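Local coordinates for lectin (Pleurotus ostreatus, PDB 6T0Q), which binds N-acetyl-D-galactosamine and probably other galactose-type sugars, and carries calcium ions in its all-beta chain, at residues 20-25 with 265-270; 227-232 with 294-299. All coordinates share one frame; numbering follows the deposited sequence.

In the fold
Both contacts sit on one antiparallel sheet, in which strand 229-239 runs between 261-265 and 287-296. Interaction 1 packs the segment leading into the edge strand 23-24 against the end of 261-265, while interaction 2 pairs the start of 229-239 with the end of 287-296. They lie about 12 Å apart, centre to centre, and residues 227-232 join them: I265 N lies 2.7 Å from A232 O and P270 O 2.8 Å from A229 N, both probable hydrogen bonds, and L268 lies over the backbone of V230 and C231. Neither contact touches the calcium sites, although the T295 side chain comes within about 7 Å of a bound 2-acetamido-2-deoxy-beta-D-glucopyranose.

Interaction 1. Residues 20-25 with 265-270; sequences ATPRQF and IPNLHP. Unlike the reference sequence in segment 20-25: R23 (reference Ser).
P22 and P266 bury the largest shares of this contact, two proline rings set beside each other where two chain segments far apart in sequence meet. The ring of P266 is turned so that CG reaches the methyl of A20, with A20 CB and P266 CG 3.5 Å apart, and the same edge of the ring also packs on the carbonyl of T21. P22 extends the apolar patch toward I265: I265 CB points away, yet the chain folds back (chi1 -44°) and sets I265 CD1 3.6 Å from P22 CB. The setting is the edge of an antiparallel sheet, where R23 and F25 hydrogen-bond through their backbones to T264 and A262 of strand 261-265, while V251 of strand 249-254, in another sheet, touches both P22 and I265. No direct hydrogen bond links the two segments here. N267 crosses P22 at about a right angle, chi1 of 62° bringing its amide up to the proline ring with N267 OD1 3.6 Å from P22 CD. A water donates to A20 O over 2.7 Å and accepts a weak bond from N267 ND2 at 3.4 Å, bridging the polar margin of the proline cluster.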
# COMPACT_ATOMS: atom_id res chain seq x y z
N ALA A 20 2.44 16.70 15.27
CA ALA A 20 3.34 17.42 14.37
C ALA A 20 2.83 17.31 12.94
O ALA A 20 2.34 16.26 12.52
CB ALA A 20 4.76 16.85 14.47
N THR A 21 2.96 18.40 12.18
CA THR A 21 2.57 18.47 10.78
C THR A 21 3.74 18.96 9.95
O THR A 21 4.73 19.47 10.49
CB THR A 21 1.37 19.41 10.60
OG1 THR A 21 1.71 20.70 11.11
CG2 THR A 21 0.13 18.85 11.31
N PRO A 22 3.68 18.82 8.61
CA PRO A 22 4.82 19.22 7.77
C PRO A 22 5.27 20.66 8.01
O PRO A 22 4.46 21.54 8.31
CB PRO A 22 4.29 19.02 6.34
CG PRO A 22 3.33 17.90 6.47
CD PRO A 22 2.65 18.13 7.81
N ARG A 23 6.57 20.89 7.87
CA ARG A 23 7.13 22.21 8.15
C ARG A 23 8.41 22.41 7.35
O ARG A 23 8.98 21.47 6.79
CB ARG A 23 7.41 22.38 9.64
CG ARG A 23 8.43 21.39 10.18
CD ARG A 23 8.43 21.36 11.71
NE ARG A 23 9.37 22.29 12.32
CZ ARG A 23 10.63 21.98 12.66
NH1 ARG A 23 11.09 20.76 12.43
NH2 ARG A 23 11.41 22.89 13.22
N GLN A 24 8.85 23.65 7.31
CA GLN A 24 10.18 23.93 6.77
C GLN A 24 11.22 23.13 7.55
O GLN A 24 11.16 23.02 8.77
CB GLN A 24 10.48 25.42 6.86
CG GLN A 24 11.91 25.77 6.43
CD GLN A 24 12.15 27.27 6.40
OE1 GLN A 24 11.34 28.04 5.88
NE2 GLN A 24 13.27 27.70 6.96
N PHE A 25 12.17 22.54 6.82
CA PHE A 25 13.20 21.72 7.45
C PHE A 25 14.05 22.58 8.39
O PHE A 25 14.44 23.70 8.05
CB PHE A 25 14.08 21.07 6.38
CG PHE A 25 15.31 20.41 6.92
CD1 PHE A 25 15.24 19.15 7.50
CD2 PHE A 25 16.54 21.05 6.87
CE1 PHE A 25 16.37 18.53 8.02
CE2 PHE A 25 17.69 20.43 7.38
CZ PHE A 25 17.60 19.18 7.95
N ILE A 265 8.46 16.07 6.92
CA ILE A 265 7.12 15.47 7.01
C ILE A 265 7.18 14.52 8.19
O ILE A 265 7.65 13.38 8.04
CB ILE A 265 6.72 14.72 5.73
CG1 ILE A 265 7.08 15.52 4.47
CG2 ILE A 265 5.24 14.28 5.80
CD1 ILE A 265 6.38 16.82 4.35
N PRO A 266 6.75 14.93 9.39
CA PRO A 266 6.93 14.09 10.58
C PRO A 266 5.80 13.10 10.82
O PRO A 266 5.86 12.36 11.80
CB PRO A 266 6.96 15.14 11.71
CG PRO A 266 5.97 16.17 11.23
CD PRO A 266 6.10 16.21 9.70
N ASN A 267 4.79 13.07 9.95
CA ASN A 267 3.55 12.35 10.21
C ASN A 267 3.14 11.53 9.00
O ASN A 267 1.98 11.54 8.59
CB ASN A 267 2.45 13.32 10.60
CG ASN A 267 2.13 14.31 9.49
OD1 ASN A 267 2.99 14.62 8.66
ND2 ASN A 267 0.90 14.80 9.46
N LEU A 268 4.09 10.81 8.40
CA LEU A 268 3.78 9.94 7.27
C LEU A 268 2.74 8.89 7.66
O LEU A 268 2.63 8.49 8.83
CB LEU A 268 5.04 9.22 6.78
CG LEU A 268 6.14 10.04 6.13
CD1 LEU A 268 7.29 9.11 5.77
CD2 LEU A 268 5.59 10.72 4.89
N HIS A 269 1.96 8.45 6.68
CA HIS A 269 1.20 7.23 6.84
C HIS A 269 2.18 6.06 6.95
O HIS A 269 3.25 6.09 6.33
CB HIS A 269 0.26 7.02 5.64
CG HIS A 269 -0.66 5.85 5.78
ND1 HIS A 269 -0.33 4.58 5.36
CD2 HIS A 269 -1.91 5.76 6.31
CE1 HIS A 269 -1.34 3.76 5.61
NE2 HIS A 269 -2.31 4.44 6.19
N PRO A 270 1.86 5.04 7.75
CA PRO A 270 2.85 3.97 7.98
C PRO A 270 3.18 3.14 6.75
O PRO A 270 4.28 2.56 6.71
CB PRO A 270 2.20 3.12 9.08
CG PRO A 270 0.77 3.51 9.09
CD PRO A 270 0.71 4.94 8.67
O HOH W 1 -0.17 15.31 12.61

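Interaction 2. Residues 227-232 with 294-299; sequences KVAVCA and ITYSDG
The ring of Y296 is sandwiched between K227 and I294: K227 CE lies 3.7 Å above one face, offset toward the rim, and I294 CG2 packs over the opposite face. K227 NZ stands over the same face as CE, 4.0 Å from the Y296 ring centroid, a cation-pi contact reached through a bend at chi3 (82°), while V228 O sits at the ring edge. K227 NZ also hydrogen-bonds S300 OG, and the nearby carboxylate of D298, itself hydrogen-bonded to S300 OG through OD1, probably adds electrostatic attraction. Beyond the ring, the backbones form an antiparallel pair with a beta bulge, since the register slips by one residue between the A229-Y296 and A232-I294 pairs. S297 N donates to V228 O at 2.9 Å and T295 N to C231 O at 2.9 Å, the latter nearly straight at 170°. At the bulge T295 takes two bonds, its O accepting from V230 N and its OG1 from C231 N at 3.1 Å. C231 is disulfide-bonded to C69, and strands 67-76 and 98-104 cover the side of V230, C231 and T295, while V222 of strand 214-222 and L268 of the loop after strand 261-265 pack on the side of I294.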
# COMPACT_ATOMS: atom_id res chain seq x y z
N LYS A 227 6.66 -2.66 5.72
CA LYS A 227 7.47 -1.83 6.61
C LYS A 227 6.59 -0.75 7.23
O LYS A 227 5.40 -0.64 6.92
CB LYS A 227 8.65 -1.20 5.85
CG LYS A 227 9.56 -2.21 5.16
CD LYS A 227 10.64 -1.54 4.31
CE LYS A 227 11.81 -1.08 5.15
NZ LYS A 227 12.91 -0.54 4.28
N VAL A 228 7.19 0.05 8.11
CA VAL A 228 6.48 1.13 8.81
C VAL A 228 7.28 2.41 8.56
O VAL A 228 8.37 2.58 9.13
CB VAL A 228 6.33 0.85 10.31
CG1 VAL A 228 5.76 2.06 11.03
CG2 VAL A 228 5.43 -0.39 10.55
N ALA A 229 6.76 3.28 7.71
CA ALA A 229 7.39 4.55 7.41
C ALA A 229 7.11 5.54 8.53
O ALA A 229 6.07 5.47 9.19
CB ALA A 229 6.87 5.11 6.09
N VAL A 230 8.05 6.46 8.75
CA VAL A 230 7.98 7.34 9.91
C VAL A 230 8.03 8.81 9.50
O VAL A 230 7.03 9.53 9.64
CB VAL A 230 9.11 7.00 10.90
CG1 VAL A 230 9.10 7.97 12.07
CG2 VAL A 230 8.97 5.55 11.40
N CYS A 231 9.18 9.27 8.98
CA CYS A 231 9.39 10.67 8.62
C CYS A 231 9.93 10.73 7.20
O CYS A 231 10.59 9.79 6.73
CB CYS A 231 10.42 11.39 9.58
SG CYS A 231 9.85 11.65 11.34
N ALA A 232 9.65 11.84 6.50
CA ALA A 232 10.31 12.12 5.23
C ALA A 232 10.93 13.51 5.28
O ALA A 232 10.41 14.42 5.93
CB ALA A 232 9.36 12.04 4.04
N ILE A 294 12.96 8.78 3.11
CA ILE A 294 11.94 8.27 4.02
C ILE A 294 12.63 7.37 5.03
O ILE A 294 13.44 6.52 4.66
CB ILE A 294 10.85 7.51 3.25
CG1 ILE A 294 10.08 8.48 2.35
CG2 ILE A 294 9.93 6.79 4.19
CD1 ILE A 294 9.29 7.77 1.26
N THR A 295 12.32 7.56 6.32
CA THR A 295 12.86 6.69 7.36
C THR A 295 11.84 5.64 7.75
O THR A 295 10.63 5.89 7.76
CB THR A 295 13.27 7.50 8.60
OG1 THR A 295 12.15 8.25 9.07
CG2 THR A 295 14.41 8.48 8.28
N TYR A 296 12.34 4.45 8.09
CA TYR A 296 11.52 3.33 8.52
C TYR A 296 11.82 2.96 9.97
O TYR A 296 12.92 3.19 10.47
CB TYR A 296 11.72 2.12 7.61
CG TYR A 296 11.15 2.38 6.23
CD1 TYR A 296 9.79 2.26 6.00
CD2 TYR A 296 11.98 2.76 5.18
CE1 TYR A 296 9.25 2.50 4.75
CE2 TYR A 296 11.45 3.01 3.91
CZ TYR A 296 10.08 2.88 3.71
OH TYR A 296 9.54 3.12 2.46
N SER A 297 10.83 2.34 10.62
CA SER A 297 10.94 2.04 12.05
C SER A 297 12.02 1.01 12.36
O SER A 297 12.45 0.92 13.51
CB SER A 297 9.60 1.53 12.60
OG SER A 297 9.28 0.28 12.00
N ASP A 298 12.46 0.22 11.38
CA ASP A 298 13.54 -0.73 11.61
C ASP A 298 14.92 -0.09 11.44
O ASP A 298 15.92 -0.81 11.39
CB ASP A 298 13.41 -1.94 10.68
CG ASP A 298 13.54 -1.57 9.20
OD1 ASP A 298 13.72 -0.37 8.88
OD2 ASP A 298 13.44 -2.48 8.34
N GLY A 299 15.00 1.23 11.33
CA GLY A 299 16.26 1.91 11.15
C GLY A 299 16.71 2.07 9.71
O GLY A 299 17.67 2.81 9.46
O HOH W 2 9.81 -0.55 9.31